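Local atomic coordinates of hypothetical protein AF_1782 (PDB entry 2OO2), a protein that is of unknown function but belongs to the DUF357 family and forms a small helical bundle that pairs with a second copy of itself. Residues N34-I39 with W60-L65. Residues are numbered along the deposited sequence; the frame is centred on the assembly and turned at random.
Sequences NIEAYI and WAWAWL
Tyr38 lies with one ring face over the CB of Trp60, which sits almost on the ring normal, 3.5 Å from the centroid. The two side chains extend together in a common direction. Their ring planes differ by just 13° but are offset, with little overlap, and Tyr38 OH comes over the rim of the indole. Trp64 meets the same tyrosine rim to rim, with Tyr38 CE2 3.5 Å from Trp64 NE1. A water ties this pair together at their edges: it accepts from Trp64 NE1 and bonds to Tyr38 OH. Asn34 covers one face of Trp64. Its CB stands over the five-membered ring, and CG, beside the backbone N (chi1 -70°), carries ND2 over the six-membered ring, 3.2 Å from Trp64 CH2. The amide stands steeply to the indole, at 72°. Deeper in, Ile35 CD1 reaches Leu65 CB at 3.7 Å, and the small Ala61 packs its CB against Tyr38 CB. Tyr38, Trp60 and Trp64 thus form an aromatic cluster between helices 29-47 and 51-70, consecutive in the chain and paired as an antiparallel hairpin, with segment axes 8.3 Å apart. Ile18 of helix 3-21 touches Ile39 and Ala61, while Trp60 and Trp64 also pack on Val59 and Ile67 of the second subunit.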
ATOM      1  N   ASN A  34      -1.310 -13.465  -1.861  1.00 33.19           N
ATOM      2  CA  ASN A  34      -1.100 -12.192  -1.143  1.00 35.08           C
ATOM      3  C   ASN A  34      -2.304 -11.272  -1.204  1.00 33.10           C
ATOM      4  O   ASN A  34      -2.795 -10.690  -0.117  1.00 32.28           O
ATOM      5  CB  ASN A  34       0.173 -11.499  -1.664  1.00 34.53           C
ATOM      6  CG  ASN A  34       1.455 -12.243  -1.252  1.00 38.03           C
ATOM      7  OD1 ASN A  34       1.398 -13.207  -0.509  1.00 38.82           O
ATOM      8  ND2 ASN A  34       2.586 -11.819  -1.762  1.00 40.08           N
ATOM      9  N   ILE A  35      -2.808 -11.103  -2.414  1.00 32.13           N
ATOM     10  CA  ILE A  35      -4.051 -10.330  -2.664  1.00 33.88           C
ATOM     11  C   ILE A  35      -5.255 -10.740  -1.735  1.00 32.47           C
ATOM     12  O   ILE A  35      -5.810  -9.889  -0.948  1.00 30.55           O
ATOM     13  CB  ILE A  35      -4.445 -10.179  -4.188  1.00 32.54           C
ATOM     14  CG1 ILE A  35      -3.290  -9.524  -4.976  1.00 33.63           C
ATOM     15  CG2 ILE A  35      -5.721  -9.283  -4.322  1.00 33.26           C
ATOM     16  CD1 ILE A  35      -3.412  -9.658  -6.537  1.00 34.57           C
ATOM     17  N   GLU A  36      -5.631 -12.017  -1.823  1.00 35.10           N
ATOM     18  CA  GLU A  36      -6.708 -12.579  -0.992  1.00 33.98           C
ATOM     19  C   GLU A  36      -6.383 -12.507   0.461  1.00 32.62           C
ATOM     20  O   GLU A  36      -7.327 -12.180   1.261  1.00 30.83           O
ATOM     21  CB  GLU A  36      -7.125 -14.013  -1.381  1.00 36.49           C
ATOM     22  CG  GLU A  36      -8.412 -14.593  -0.575  1.00 41.25           C
ATOM     23  CD  GLU A  36      -9.676 -13.597  -0.371  1.00 50.37           C
ATOM     24  OE1 GLU A  36     -10.370 -13.253  -1.397  1.00 55.91           O
ATOM     25  OE2 GLU A  36     -10.002 -13.226   0.821  1.00 45.88           O
ATOM     26  N   ALA A  37      -5.092 -12.654   0.797  1.00 30.72           N
ATOM     27  CA  ALA A  37      -4.622 -12.681   2.217  1.00 29.80           C
ATOM     28  C   ALA A  37      -4.899 -11.264   2.754  1.00 28.51           C
ATOM     29  O   ALA A  37      -5.622 -11.082   3.839  1.00 32.26           O
ATOM     30  CB  ALA A  37      -3.157 -13.033   2.362  1.00 30.04           C
ATOM     31  N   TYR A  38      -4.473 -10.218   2.004  1.00 25.88           N
ATOM     32  CA  TYR A  38      -4.779  -8.799   2.583  1.00 26.36           C
ATOM     33  C   TYR A  38      -6.190  -8.427   2.418  1.00 25.30           C
ATOM     34  O   TYR A  38      -6.809  -7.671   3.386  1.00 24.68           O
ATOM     35  CB  TYR A  38      -3.914  -7.756   1.846  1.00 26.90           C
ATOM     36  CG  TYR A  38      -2.460  -7.754   2.217  1.00 29.10           C
ATOM     37  CD1 TYR A  38      -2.025  -7.246   3.390  1.00 26.75           C
ATOM     38  CD2 TYR A  38      -1.460  -8.250   1.321  1.00 27.75           C
ATOM     39  CE1 TYR A  38      -0.734  -7.166   3.753  1.00 32.50           C
ATOM     40  CE2 TYR A  38      -0.083  -8.173   1.676  1.00 32.60           C
ATOM     41  CZ  TYR A  38       0.284  -7.652   2.881  1.00 32.94           C
ATOM     42  OH  TYR A  38       1.617  -7.542   3.342  1.00 33.80           O
ATOM     43  N   ILE A  39      -6.868  -8.823   1.361  1.00 23.63           N
ATOM     44  CA  ILE A  39      -8.394  -8.672   1.321  1.00 28.18           C
ATOM     45  C   ILE A  39      -9.081  -9.252   2.560  1.00 28.83           C
ATOM     46  O   ILE A  39      -9.879  -8.507   3.258  1.00 25.89           O
ATOM     47  CB  ILE A  39      -9.135  -9.191   0.049  1.00 26.18           C
ATOM     48  CG1 ILE A  39      -8.874  -8.290  -1.160  1.00 27.82           C
ATOM     49  CG2 ILE A  39     -10.725  -9.286   0.255  1.00 29.03           C
ATOM     50  CD1 ILE A  39      -8.892  -9.168  -2.522  1.00 28.93           C
ATOM     51  N   TRP A  60      -2.301  -2.430   0.661  1.00 25.29           N
ATOM     52  CA  TRP A  60      -1.359  -3.576   0.270  1.00 27.50           C
ATOM     53  C   TRP A  60      -2.037  -4.467  -0.735  1.00 29.78           C
ATOM     54  O   TRP A  60      -1.317  -4.948  -1.717  1.00 29.40           O
ATOM     55  CB  TRP A  60      -0.900  -4.406   1.493  1.00 26.41           C
ATOM     56  CG  TRP A  60       0.312  -3.789   2.174  1.00 29.33           C
ATOM     57  CD1 TRP A  60       0.308  -2.953   3.290  1.00 21.62           C
ATOM     58  CD2 TRP A  60       1.664  -3.865   1.755  1.00 26.70           C
ATOM     59  NE1 TRP A  60       1.550  -2.611   3.666  1.00 23.97           N
ATOM     60  CE2 TRP A  60       2.437  -3.132   2.702  1.00 28.71           C
ATOM     61  CE3 TRP A  60       2.313  -4.493   0.655  1.00 34.16           C
ATOM     62  CZ2 TRP A  60       3.790  -2.948   2.587  1.00 29.60           C
ATOM     63  CZ3 TRP A  60       3.685  -4.368   0.578  1.00 26.16           C
ATOM     64  CH2 TRP A  60       4.431  -3.610   1.516  1.00 30.36           C
ATOM     65  N   ALA A  61      -3.306  -4.846  -0.500  1.00 26.80           N
ATOM     66  CA  ALA A  61      -3.998  -5.721  -1.521  1.00 29.43           C
ATOM     67  C   ALA A  61      -3.964  -5.112  -2.947  1.00 30.10           C
ATOM     68  O   ALA A  61      -3.522  -5.804  -3.960  1.00 29.28           O
ATOM     69  CB  ALA A  61      -5.431  -6.097  -1.095  1.00 27.97           C
ATOM     70  N   TRP A  62      -4.311  -3.827  -3.040  1.00 27.11           N
ATOM     71  CA  TRP A  62      -4.233  -3.123  -4.316  1.00 30.78           C
ATOM     72  C   TRP A  62      -2.823  -3.019  -4.934  1.00 30.36           C
ATOM     73  O   TRP A  62      -2.681  -3.131  -6.184  1.00 31.90           O
ATOM     74  CB  TRP A  62      -4.883  -1.746  -4.179  1.00 29.85           C
ATOM     75  CG  TRP A  62      -6.344  -1.820  -4.419  1.00 27.16           C
ATOM     76  CD1 TRP A  62      -7.374  -1.659  -3.461  1.00 24.76           C
ATOM     77  CD2 TRP A  62      -7.011  -2.019  -5.677  1.00 27.90           C
ATOM     78  NE1 TRP A  62      -8.569  -1.781  -4.076  1.00 26.59           N
ATOM     79  CE2 TRP A  62      -8.402  -1.969  -5.429  1.00 31.24           C
ATOM     80  CE3 TRP A  62      -6.560  -2.232  -7.009  1.00 30.49           C
ATOM     81  CZ2 TRP A  62      -9.356  -2.152  -6.445  1.00 31.04           C
ATOM     82  CZ3 TRP A  62      -7.499  -2.389  -7.995  1.00 26.71           C
ATOM     83  CH2 TRP A  62      -8.876  -2.375  -7.718  1.00 29.90           C
ATOM     84  N   ALA A  63      -1.785  -2.847  -4.093  1.00 30.47           N
ATOM     85  CA  ALA A  63      -0.431  -2.693  -4.604  1.00 28.92           C
ATOM     86  C   ALA A  63       0.017  -4.034  -5.214  1.00 31.01           C
ATOM     87  O   ALA A  63       0.656  -4.010  -6.255  1.00 32.96           O
ATOM     88  CB  ALA A  63       0.574  -2.275  -3.540  1.00 28.07           C
ATOM     89  N   TRP A  64      -0.258  -5.160  -4.562  1.00 31.31           N
ATOM     90  CA  TRP A  64       0.160  -6.512  -5.095  1.00 31.66           C
ATOM     91  C   TRP A  64      -0.543  -6.721  -6.429  1.00 33.43           C
ATOM     92  O   TRP A  64       0.075  -7.287  -7.396  1.00 33.33           O
ATOM     93  CB  TRP A  64      -0.193  -7.667  -4.149  1.00 31.68           C
ATOM     94  CG  TRP A  64       0.850  -7.836  -3.054  1.00 33.97           C
ATOM     95  CD1 TRP A  64       0.796  -7.305  -1.791  1.00 33.72           C
ATOM     96  CD2 TRP A  64       2.109  -8.490  -3.172  1.00 36.85           C
ATOM     97  NE1 TRP A  64       1.961  -7.620  -1.098  1.00 40.28           N
ATOM     98  CE2 TRP A  64       2.782  -8.345  -1.934  1.00 37.90           C
ATOM     99  CE3 TRP A  64       2.741  -9.203  -4.217  1.00 37.21           C
ATOM    100  CZ2 TRP A  64       4.064  -8.882  -1.709  1.00 37.77           C
ATOM    101  CZ3 TRP A  64       4.009  -9.762  -3.973  1.00 35.99           C
ATOM    102  CH2 TRP A  64       4.654  -9.589  -2.752  1.00 34.75           C
ATOM    103  N   LEU A  65      -1.822  -6.329  -6.472  1.00 32.23           N
ATOM    104  CA  LEU A  65      -2.642  -6.386  -7.685  1.00 30.66           C
ATOM    105  C   LEU A  65      -2.127  -5.465  -8.796  1.00 32.76           C
ATOM    106  O   LEU A  65      -1.757  -5.983  -9.909  1.00 30.63           O
ATOM    107  CB  LEU A  65      -4.143  -6.149  -7.369  1.00 31.21           C
ATOM    108  CG  LEU A  65      -5.122  -6.506  -8.485  1.00 30.39           C
ATOM    109  CD1 LEU A  65      -6.526  -6.566  -7.885  1.00 33.65           C
ATOM    110  CD2 LEU A  65      -5.075  -5.531  -9.637  1.00 28.97           C
TER
HETATM  111  O   HOH W   1       3.322  -8.024   1.616  1.00 39.94           O